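Hypothetical protein SMU.776 (Streptococcus mutans, PDB 2B78) is a putative S-adenosylmethionine-dependent methyltransferase that may act on RNA, with a PUA-like domain joined to a Rossmann-type methyltransferase domain. Local coordinates at residues Q201-L206 with T223-V228; V216-S221 with T238-L243; K245-L250 with L267-V272; I289-P294 with K312-G317. One frame throughout, in Å; residues are numbered along the deposited sequence.

Interaction 1: residues Q201-L206 with T223-V228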
# COMPACT_ATOMS: atom_id res chain seq x y z
N GLN A 201 -0.45 5.11 -9.93
CA GLN A 201 -0.33 6.40 -10.58
C GLN A 201 1.13 6.81 -10.76
O GLN A 201 1.45 7.60 -11.64
CB GLN A 201 -1.15 7.44 -9.82
CG GLN A 201 -2.61 6.97 -9.65
CD GLN A 201 -3.53 8.02 -9.05
OE1 GLN A 201 -3.08 9.01 -8.47
NE2 GLN A 201 -4.83 7.78 -9.16
N VAL A 202 2.03 6.25 -9.95
CA VAL A 202 3.45 6.56 -10.09
C VAL A 202 3.94 5.81 -11.32
O VAL A 202 4.71 6.34 -12.12
CB VAL A 202 4.26 6.11 -8.85
CG1 VAL A 202 5.71 6.54 -9.02
CG2 VAL A 202 3.69 6.73 -7.58
N ARG A 203 3.50 4.55 -11.46
CA ARG A 203 3.88 3.75 -12.62
C ARG A 203 3.27 4.38 -13.88
O ARG A 203 3.87 4.31 -14.95
CB ARG A 203 3.41 2.30 -12.47
CG ARG A 203 4.27 1.49 -11.50
CD ARG A 203 3.90 0.01 -11.50
NE ARG A 203 2.57 -0.23 -10.92
CZ ARG A 203 2.35 -0.42 -9.63
NH1 ARG A 203 3.36 -0.42 -8.77
NH2 ARG A 203 1.11 -0.62 -9.19
N ASN A 204 2.09 4.98 -13.76
CA ASN A 204 1.46 5.64 -14.91
C ASN A 204 2.35 6.77 -15.44
O ASN A 204 2.46 6.96 -16.65
CB ASN A 204 0.09 6.21 -14.53
CG ASN A 204 -0.66 6.78 -15.73
OD1 ASN A 204 -0.92 6.06 -16.71
ND2 ASN A 204 -1.01 8.06 -15.66
N GLU A 205 2.96 7.52 -14.52
CA GLU A 205 3.82 8.64 -14.91
C GLU A 205 5.03 8.14 -15.69
O GLU A 205 5.46 8.77 -16.66
CB GLU A 205 4.32 9.39 -13.66
CG GLU A 205 3.22 10.06 -12.86
CD GLU A 205 2.61 11.24 -13.59
OE1 GLU A 205 3.32 12.25 -13.75
OE2 GLU A 205 1.43 11.15 -14.00
N LEU A 206 5.57 7.02 -15.25
CA LEU A 206 6.74 6.42 -15.89
C LEU A 206 6.38 5.90 -17.28
O LEU A 206 7.11 6.11 -18.25
CB LEU A 206 7.28 5.29 -15.00
CG LEU A 206 7.97 5.78 -13.72
CD1 LEU A 206 8.11 4.68 -12.68
CD2 LEU A 206 9.35 6.33 -14.11
N THR A 223 9.83 -6.55 -7.46
CA THR A 223 9.65 -7.33 -8.67
C THR A 223 9.88 -6.42 -9.87
O THR A 223 9.52 -6.74 -11.01
CB THR A 223 8.25 -8.00 -8.76
OG1 THR A 223 7.23 -7.00 -8.84
CG2 THR A 223 8.02 -8.88 -7.55
N ALA A 224 10.51 -5.28 -9.60
CA ALA A 224 10.85 -4.30 -10.62
C ALA A 224 9.67 -3.74 -11.41
O ALA A 224 9.80 -3.42 -12.59
CB ALA A 224 11.86 -4.90 -11.59
N ALA A 225 8.50 -3.62 -10.76
CA ALA A 225 7.35 -3.08 -11.47
C ALA A 225 7.60 -1.64 -11.96
O ALA A 225 7.09 -1.25 -13.01
CB ALA A 225 6.11 -3.12 -10.57
N PHE A 226 8.38 -0.85 -11.22
CA PHE A 226 8.69 0.53 -11.65
C PHE A 226 9.60 0.50 -12.88
O PHE A 226 9.51 1.36 -13.76
CB PHE A 226 9.41 1.33 -10.56
CG PHE A 226 8.52 1.83 -9.46
CD1 PHE A 226 7.36 2.54 -9.72
CD2 PHE A 226 8.89 1.62 -8.13
CE1 PHE A 226 6.58 3.05 -8.68
CE2 PHE A 226 8.13 2.12 -7.08
CZ PHE A 226 6.97 2.84 -7.36
N SER A 227 10.48 -0.49 -12.92
CA SER A 227 11.42 -0.62 -14.03
C SER A 227 10.71 -0.97 -15.33
O SER A 227 11.02 -0.39 -16.39
CB SER A 227 12.46 -1.68 -13.69
OG SER A 227 13.18 -1.30 -12.53
N VAL A 228 9.76 -1.90 -15.26
CA VAL A 228 9.01 -2.28 -16.45
C VAL A 228 8.17 -1.09 -16.94
O VAL A 228 8.06 -0.86 -18.14
CB VAL A 228 8.11 -3.53 -16.18
CG1 VAL A 228 6.97 -3.17 -15.24
CG2 VAL A 228 7.58 -4.09 -17.48
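Two helices of the Rossmann-type methyltransferase domain, 200-210 and 225-232, pack here through Phe226, whose ring reaches Val202 and Arg203 of the facing helix, and Leu206 one turn on. The backbones come close, with Arg203 CA 5.9 Å from Phe226 CA. The ring's CD1 and CE1 atoms do the touching: Val202 CG1 lies 3.6 Å from Phe226 CE1, and Leu206 CD1 lies 3.7 Å from Phe226 CD1, each approaching the ring obliquely. The aliphatic part of Arg203 crosses the Phe226 side chain at about a right angle, its CG 3.7 Å from Phe226 CD1. Further out, Arg203 CD rests 3.9 Å from Ala225 CB. The arginine then bends at CG-CD (chi3 -69°), which turns its guanidinium away from the ring and toward Glu178, its salt-bridge partner, and the carbonyl of Phe196. The charge is thus met outside the helix pair, while the methylenes serve as apolar packing. No hydrogen bond links the two segments. Ala224 occupies the N-cap position of the second helix. Such side-chain packing between helices that precede and follow a strand is typical of the layer lining one face of a Rossmann-like sheet.

Interaction 2: residues V216-S221 with T238-L243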
# COMPACT_ATOMS: atom_id res chain seq x y z
N VAL A 216 17.66 4.67 -15.56
CA VAL A 216 17.00 4.58 -14.26
C VAL A 216 17.56 3.53 -13.33
O VAL A 216 17.90 2.43 -13.76
CB VAL A 216 15.50 4.28 -14.45
CG1 VAL A 216 14.81 4.18 -13.11
CG2 VAL A 216 14.87 5.34 -15.33
N LEU A 217 17.66 3.88 -12.05
CA LEU A 217 18.09 2.96 -11.02
C LEU A 217 16.91 2.81 -10.06
O LEU A 217 16.43 3.78 -9.48
CB LEU A 217 19.31 3.49 -10.26
CG LEU A 217 19.71 2.63 -9.05
CD1 LEU A 217 20.27 1.29 -9.52
CD2 LEU A 217 20.75 3.38 -8.24
N ASN A 218 16.44 1.58 -9.90
CA ASN A 218 15.30 1.30 -9.04
C ASN A 218 15.77 0.51 -7.82
O ASN A 218 16.08 -0.67 -7.92
CB ASN A 218 14.27 0.52 -9.86
CG ASN A 218 13.00 0.22 -9.10
OD1 ASN A 218 12.69 0.85 -8.10
ND2 ASN A 218 12.25 -0.75 -9.60
N LEU A 219 15.85 1.17 -6.67
CA LEU A 219 16.31 0.52 -5.44
C LEU A 219 15.17 -0.12 -4.65
O LEU A 219 14.08 0.47 -4.52
CB LEU A 219 17.06 1.55 -4.57
CG LEU A 219 18.25 2.22 -5.27
CD1 LEU A 219 18.86 3.26 -4.35
CD2 LEU A 219 19.29 1.18 -5.66
N PHE A 220 15.42 -1.32 -4.12
CA PHE A 220 14.39 -2.07 -3.37
C PHE A 220 13.27 -2.36 -4.37
O PHE A 220 12.08 -2.24 -4.07
CB PHE A 220 13.84 -1.24 -2.20
CG PHE A 220 14.86 -0.87 -1.16
CD1 PHE A 220 15.31 -1.82 -0.25
CD2 PHE A 220 15.39 0.41 -1.12
CE1 PHE A 220 16.29 -1.49 0.71
CE2 PHE A 220 16.37 0.76 -0.16
CZ PHE A 220 16.81 -0.20 0.75
N SER A 221 13.69 -2.75 -5.57
CA SER A 221 12.81 -3.04 -6.71
C SER A 221 11.67 -4.03 -6.50
O SER A 221 10.62 -3.92 -7.15
CB SER A 221 13.68 -3.54 -7.87
OG SER A 221 14.36 -4.70 -7.45
N THR A 238 17.50 0.53 -17.51
CA THR A 238 17.10 0.48 -16.11
C THR A 238 17.88 -0.59 -15.39
O THR A 238 18.22 -1.63 -15.96
CB THR A 238 15.59 0.18 -15.92
OG1 THR A 238 15.34 -1.21 -16.16
CG2 THR A 238 14.75 1.02 -16.86
N THR A 239 18.19 -0.31 -14.14
CA THR A 239 18.90 -1.24 -13.29
C THR A 239 18.02 -1.39 -12.07
O THR A 239 17.72 -0.41 -11.40
CB THR A 239 20.26 -0.70 -12.87
OG1 THR A 239 21.06 -0.48 -14.04
CG2 THR A 239 20.96 -1.68 -11.94
N SER A 240 17.60 -2.62 -11.79
CA SER A 240 16.72 -2.90 -10.66
C SER A 240 17.49 -3.67 -9.59
O SER A 240 18.03 -4.75 -9.85
CB SER A 240 15.52 -3.71 -11.15
OG SER A 240 14.95 -3.10 -12.29
N VAL A 241 17.53 -3.11 -8.39
CA VAL A 241 18.27 -3.74 -7.30
C VAL A 241 17.43 -4.18 -6.11
O VAL A 241 16.71 -3.37 -5.52
CB VAL A 241 19.37 -2.79 -6.79
CG1 VAL A 241 20.28 -3.53 -5.79
CG2 VAL A 241 20.16 -2.22 -7.95
N ASP A 242 17.52 -5.46 -5.77
CA ASP A 242 16.79 -5.99 -4.62
C ASP A 242 17.66 -7.00 -3.89
O ASP A 242 18.45 -7.72 -4.51
CB ASP A 242 15.49 -6.68 -5.05
CG ASP A 242 14.50 -6.79 -3.92
OD1 ASP A 242 13.86 -5.76 -3.60
OD2 ASP A 242 14.35 -7.89 -3.33
N LEU A 243 17.52 -7.06 -2.58
CA LEU A 243 18.30 -7.99 -1.78
C LEU A 243 17.90 -9.45 -1.98
O LEU A 243 18.71 -10.35 -1.75
CB LEU A 243 18.15 -7.64 -0.29
CG LEU A 243 18.82 -8.59 0.70
CD1 LEU A 243 20.33 -8.44 0.62
CD2 LEU A 243 18.32 -8.27 2.11
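Leu217 and Val241 meet at a slant across neighbouring parallel strands, Leu217 CD1 lying 3.8 Å from Val241 CG2, while Leu219 runs alongside Val241 and points the same way, its CD2 4.1 Å from Val241 CB. With CG anti to its backbone N (chi1 173°), Leu217 also brings CD1 near Thr239 CG2. These residues share the sheet face that helix 272-281 packs on. On the other face Val216, Asn218, Thr238 and Ser240 point together, and Asn218 ND2 and Ser240 OG both hydrogen-bond to Ser227 of the intervening helix. Between the faces the backbones zip in register: Thr239 N to Val216 O, Asn218 N to Thr239 O at 2.8 Å, and the nearly straight Val241 N to Asn218 O (178°). Where strand 216-219 ends, Val241 O receives Ser221 N at 3.1 Å from above its carbonyl plane, and Phe220 N weakly. Ser221 OG turns over Asp242 CB, 3.3 Å away. Asp242 belongs to the S-adenosyl-L-homocysteine site, empty in this chain, and its carboxylate accepts the backbone N-H groups of Tyr222 and Ala244. A cofactor-binding aspartate at the carboxyl end of the second strand of a beta-alpha-beta unit is the classic arrangement of Rossmann-fold methyltransferases.

Interaction 3: residues K245-L250 with L267-V272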
# COMPACT_ATOMS: atom_id res chain seq x y z
N LYS A 245 16.93 -12.99 -3.86
CA LYS A 245 17.16 -13.80 -5.06
C LYS A 245 15.86 -14.00 -5.85
O LYS A 245 15.87 -14.09 -7.07
CB LYS A 245 17.72 -15.17 -4.66
CG LYS A 245 19.09 -15.13 -4.00
CD LYS A 245 19.55 -16.52 -3.56
CE LYS A 245 20.95 -16.47 -2.94
NZ LYS A 245 21.38 -17.78 -2.36
N ARG A 246 14.74 -14.06 -5.13
CA ARG A 246 13.43 -14.24 -5.74
C ARG A 246 13.10 -13.15 -6.75
O ARG A 246 12.34 -13.39 -7.69
CB ARG A 246 12.34 -14.22 -4.67
CG ARG A 246 12.35 -15.39 -3.71
CD ARG A 246 11.14 -15.26 -2.79
NE ARG A 246 9.91 -15.10 -3.56
CZ ARG A 246 8.74 -14.74 -3.05
NH1 ARG A 246 8.62 -14.51 -1.75
NH2 ARG A 246 7.68 -14.62 -3.84
N SER A 247 13.65 -11.96 -6.55
CA SER A 247 13.38 -10.84 -7.45
C SER A 247 13.68 -11.10 -8.92
O SER A 247 13.01 -10.54 -9.79
CB SER A 247 14.16 -9.60 -7.01
OG SER A 247 15.56 -9.81 -7.11
N ARG A 248 14.66 -11.95 -9.22
CA ARG A 248 15.01 -12.22 -10.61
C ARG A 248 13.86 -12.73 -11.47
O ARG A 248 13.40 -12.05 -12.39
CB ARG A 248 16.17 -13.21 -10.71
CG ARG A 248 17.48 -12.74 -10.06
CD ARG A 248 18.69 -13.34 -10.78
NE ARG A 248 19.97 -12.97 -10.17
CZ ARG A 248 20.46 -13.52 -9.07
NH1 ARG A 248 19.78 -14.47 -8.43
NH2 ARG A 248 21.65 -13.15 -8.60
N ALA A 249 13.40 -13.94 -11.19
CA ALA A 249 12.32 -14.53 -11.97
C ALA A 249 11.05 -13.68 -11.97
O ALA A 249 10.40 -13.52 -13.01
CB ALA A 249 12.01 -15.94 -11.46
N LEU A 250 10.69 -13.14 -10.81
CA LEU A 250 9.48 -12.32 -10.67
C LEU A 250 9.56 -11.02 -11.44
O LEU A 250 8.54 -10.47 -11.84
CB LEU A 250 9.20 -12.02 -9.20
CG LEU A 250 8.98 -13.23 -8.30
CD1 LEU A 250 8.61 -12.76 -6.90
CD2 LEU A 250 7.87 -14.10 -8.87
N LEU A 267 19.01 -6.72 -13.88
CA LEU A 267 18.43 -7.08 -12.59
C LEU A 267 19.60 -7.48 -11.70
O LEU A 267 20.37 -8.39 -12.04
CB LEU A 267 17.46 -8.25 -12.72
CG LEU A 267 16.30 -8.17 -13.72
CD1 LEU A 267 15.47 -9.42 -13.55
CD2 LEU A 267 15.45 -6.94 -13.51
N VAL A 268 19.73 -6.80 -10.56
CA VAL A 268 20.80 -7.06 -9.61
C VAL A 268 20.26 -7.56 -8.28
O VAL A 268 19.21 -7.11 -7.82
CB VAL A 268 21.60 -5.75 -9.36
CG1 VAL A 268 22.67 -5.99 -8.30
CG2 VAL A 268 22.22 -5.26 -10.66
N VAL A 269 20.96 -8.50 -7.66
CA VAL A 269 20.55 -9.00 -6.35
C VAL A 269 21.67 -8.61 -5.41
O VAL A 269 22.75 -9.22 -5.43
CB VAL A 269 20.38 -10.53 -6.31
CG1 VAL A 269 19.93 -10.96 -4.92
CG2 VAL A 269 19.34 -10.97 -7.35
N MET A 270 21.42 -7.59 -4.60
CA MET A 270 22.44 -7.11 -3.69
C MET A 270 21.84 -6.20 -2.63
O MET A 270 20.76 -5.62 -2.84
CB MET A 270 23.49 -6.34 -4.48
CG MET A 270 24.74 -5.99 -3.71
SD MET A 270 25.84 -4.91 -4.67
CE MET A 270 26.12 -5.88 -6.10
N ASP A 271 22.52 -6.08 -1.50
CA ASP A 271 22.08 -5.18 -0.44
C ASP A 271 22.17 -3.78 -1.06
O ASP A 271 23.13 -3.48 -1.78
CB ASP A 271 23.02 -5.31 0.76
CG ASP A 271 22.71 -4.32 1.84
OD1 ASP A 271 21.78 -4.57 2.66
OD2 ASP A 271 23.38 -3.27 1.87
N VAL A 272 21.19 -2.93 -0.80
CA VAL A 272 21.19 -1.59 -1.38
C VAL A 272 22.39 -0.74 -0.98
O VAL A 272 22.90 0.03 -1.79
CB VAL A 272 19.86 -0.85 -1.07
CG1 VAL A 272 19.98 0.63 -1.43
CG2 VAL A 272 18.72 -1.47 -1.88
O HOH W 1 16.87 -8.15 -8.94
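Arg248, near the start of helix 247-257, reaches over Val269 on strand 265-269 and lays its guanidinium flat on a methyl group. From CB the chain leaves with CG anti to its own carbonyl carbon (chi1 -61°), which brings CG to 3.7 Å from Val269 CG2. Extended from CG to NE, it passes the valine at about a right angle, and NE comes 3.5 Å from the same methyl. At the tip, Val269 CG2 sits over the centre of the guanidinium, 3.3 Å from Arg248 CZ, so an apolar group covers one face of the cation. NH1 lies 3.7 Å from Val269 CG2, and NH2 overhangs the base of the valine, 3.7 Å from Val269 CB. The other methyl, Val269 CG1, turns to the backbone ahead of Ser247, 3.8 Å from Lys245 N. Two residues back on the strand, Leu267 CD1 fits against the helix backbone, 3.5 Å from Arg248 O.

Polar linkage comes through a water donating to both Ser247 OG and Val268 O, each at 2.8 Å. Ser247 OG hydrogen-bonds to Ala244 O, so the bridge ties the Ala244-Ser247 region to the outermost strand.

Arg246, Asp271 and Val272 belong to the S-adenosyl-L-homocysteine site, which holds no ligand in this chain, and Asp271 N-caps helix 272-281. Helix 247-257 is the crossover between strands 237-242 and 265-269 of a beta-alpha-beta unit. It lies over that edge strand, Leu267 reaching toward Ser251 and Leu252 of the helix and Ser240 of the adjacent strand, with Arg248 across the exposed margin.

Interaction 4: residues I289-P294 with K312-G317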
# COMPACT_ATOMS: atom_id res chain seq x y z
N ILE A 289 16.73 8.05 -10.01
CA ILE A 289 16.88 7.03 -8.99
C ILE A 289 15.57 6.91 -8.22
O ILE A 289 15.05 7.89 -7.67
CB ILE A 289 18.02 7.36 -8.00
CG1 ILE A 289 19.36 7.39 -8.75
CG2 ILE A 289 18.09 6.30 -6.90
CD1 ILE A 289 20.54 7.79 -7.88
N ILE A 290 15.01 5.70 -8.21
CA ILE A 290 13.76 5.46 -7.50
C ILE A 290 14.13 4.75 -6.22
O ILE A 290 14.89 3.78 -6.25
CB ILE A 290 12.82 4.59 -8.34
CG1 ILE A 290 12.49 5.30 -9.66
CG2 ILE A 290 11.56 4.27 -7.53
CD1 ILE A 290 11.67 4.49 -10.64
N ILE A 291 13.62 5.24 -5.11
CA ILE A 291 13.91 4.65 -3.80
C ILE A 291 12.57 4.28 -3.16
O ILE A 291 11.72 5.15 -2.95
CB ILE A 291 14.66 5.68 -2.93
CG1 ILE A 291 15.84 6.24 -3.73
CG2 ILE A 291 15.13 5.04 -1.63
CD1 ILE A 291 16.60 7.36 -3.04
N ASP A 292 12.38 3.00 -2.86
CA ASP A 292 11.12 2.55 -2.29
C ASP A 292 11.31 1.35 -1.36
O ASP A 292 10.90 0.23 -1.68
CB ASP A 292 10.16 2.20 -3.43
CG ASP A 292 8.78 1.83 -2.95
OD1 ASP A 292 8.25 2.51 -2.05
OD2 ASP A 292 8.20 0.86 -3.50
N PRO A 293 11.94 1.57 -0.19
CA PRO A 293 12.18 0.50 0.79
C PRO A 293 10.87 -0.11 1.30
O PRO A 293 9.90 0.60 1.54
CB PRO A 293 12.97 1.21 1.88
CG PRO A 293 12.48 2.61 1.80
CD PRO A 293 12.44 2.86 0.31
N PRO A 294 10.84 -1.44 1.46
CA PRO A 294 9.67 -2.20 1.93
C PRO A 294 9.17 -1.73 3.30
O PRO A 294 9.96 -1.45 4.20
CB PRO A 294 10.19 -3.63 1.99
CG PRO A 294 11.31 -3.66 1.03
CD PRO A 294 11.99 -2.34 1.28
N LYS A 312 19.87 8.43 4.61
CA LYS A 312 21.07 7.79 4.08
C LYS A 312 20.86 7.36 2.63
O LYS A 312 21.80 7.39 1.82
CB LYS A 312 21.43 6.58 4.92
CG LYS A 312 21.87 6.93 6.34
CD LYS A 312 22.15 5.67 7.14
CE LYS A 312 23.28 4.88 6.52
NZ LYS A 312 23.66 3.73 7.38
N LEU A 313 19.64 6.95 2.29
CA LEU A 313 19.35 6.52 0.93
C LEU A 313 19.43 7.73 -0.00
O LEU A 313 19.96 7.64 -1.11
CB LEU A 313 17.95 5.91 0.85
CG LEU A 313 17.71 4.73 1.79
CD1 LEU A 313 16.26 4.25 1.65
CD2 LEU A 313 18.69 3.61 1.48
N ILE A 314 18.91 8.86 0.46
CA ILE A 314 18.94 10.09 -0.32
C ILE A 314 20.36 10.60 -0.49
O ILE A 314 20.77 10.97 -1.59
CB ILE A 314 18.09 11.18 0.37
CG1 ILE A 314 16.60 10.80 0.32
CG2 ILE A 314 18.31 12.53 -0.31
CD1 ILE A 314 15.99 10.83 -1.08
N ARG A 315 21.13 10.60 0.61
CA ARG A 315 22.51 11.08 0.59
C ARG A 315 23.36 10.27 -0.38
O ARG A 315 24.03 10.83 -1.25
CB ARG A 315 23.12 11.01 1.99
CG ARG A 315 24.57 11.55 2.07
CD ARG A 315 25.11 11.54 3.51
NE ARG A 315 24.31 12.38 4.40
CZ ARG A 315 23.38 11.93 5.23
NH1 ARG A 315 23.11 10.62 5.29
NH2 ARG A 315 22.70 12.78 5.99
N GLN A 316 23.34 8.95 -0.22
CA GLN A 316 24.14 8.10 -1.08
C GLN A 316 23.61 8.05 -2.51
O GLN A 316 24.39 7.91 -3.46
CB GLN A 316 24.24 6.71 -0.45
CG GLN A 316 25.06 6.75 0.85
CD GLN A 316 25.42 5.38 1.38
OE1 GLN A 316 25.75 4.48 0.61
NE2 GLN A 316 25.38 5.22 2.70
N GLY A 317 22.30 8.18 -2.68
CA GLY A 317 21.74 8.19 -4.02
C GLY A 317 22.22 9.41 -4.78
O GLY A 317 22.55 9.34 -5.97
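Apolar side-chain contacts dominate between strand 286-291 and helix 306-319, and Ile291 is at their centre. Its CG2 lies 3.6 Å from Leu313 CD1, the two side chains lying askew. The longer branch goes the other way along the helix: Ile291 CD1 comes 4.0 Å from Ile314 CD1, the two crossing at about a right angle. With CG1 anti to its carbonyl carbon and CG2 anti to its backbone N (chi1 -50°), Ile291 splits its branches between the two helix residues. Leu313 CD1 continues beyond the strand to the first proline of the following loop, 4.1 Å from Pro293 CG.

A second kind of contact sets methyl groups against helix backbone. Ile289 CD1 approaches Gly317 O at 3.2 Å, a close fit, and Ile291 CD1 lies 3.9 Å from Leu313 O. Having no side chain, Gly317 lets the isoleucines near the helix main chain, with its CA 7.0 Å from Ile289 CA.

No hydrogen bond joins the two segments; Ile291 O takes a weak one from Tyr310, earlier on the same helix. Gly317 N donates to Leu313 O, and the strand pairs through its backbone with strands 215-219 and 325-331. The short axes run nearly antiparallel, 167° apart and 10.1 Å at closest approach.

Leu313 touches Phe273 and Phe276 of helix 272-281, which begins at Val272 of the S-adenosyl-L-homocysteine site. With every touching residue buried and no hydrogen bond between the segments, the contact probably rests on shape and the exclusion of water: branched aliphatic groups of the sheet fit against a helix surface lowered at its glycine.

Overall arrangement
All four contacts belong to one Rossmann-type domain, three of them using strands of its seven-stranded sheet. Interactions 1, 2 and 4 are buried, whereas interaction 3 lies at the surface along the outermost strand. Interaction 2 is the one held by backbone hydrogen bonds, and its strands pair further with 265-269 of interaction 3 and 286-291 of interaction 4. Interactions 1 and 4 are side-chain packing of helix on helix and helix on strand; Phe226 of the former touches Ile290 of the latter. Interaction 3 adds a bridging water and a cation resting on a methyl. Ser227 connects interactions 1 and 2, and cofactor-site residues occur in interactions 2 and 3.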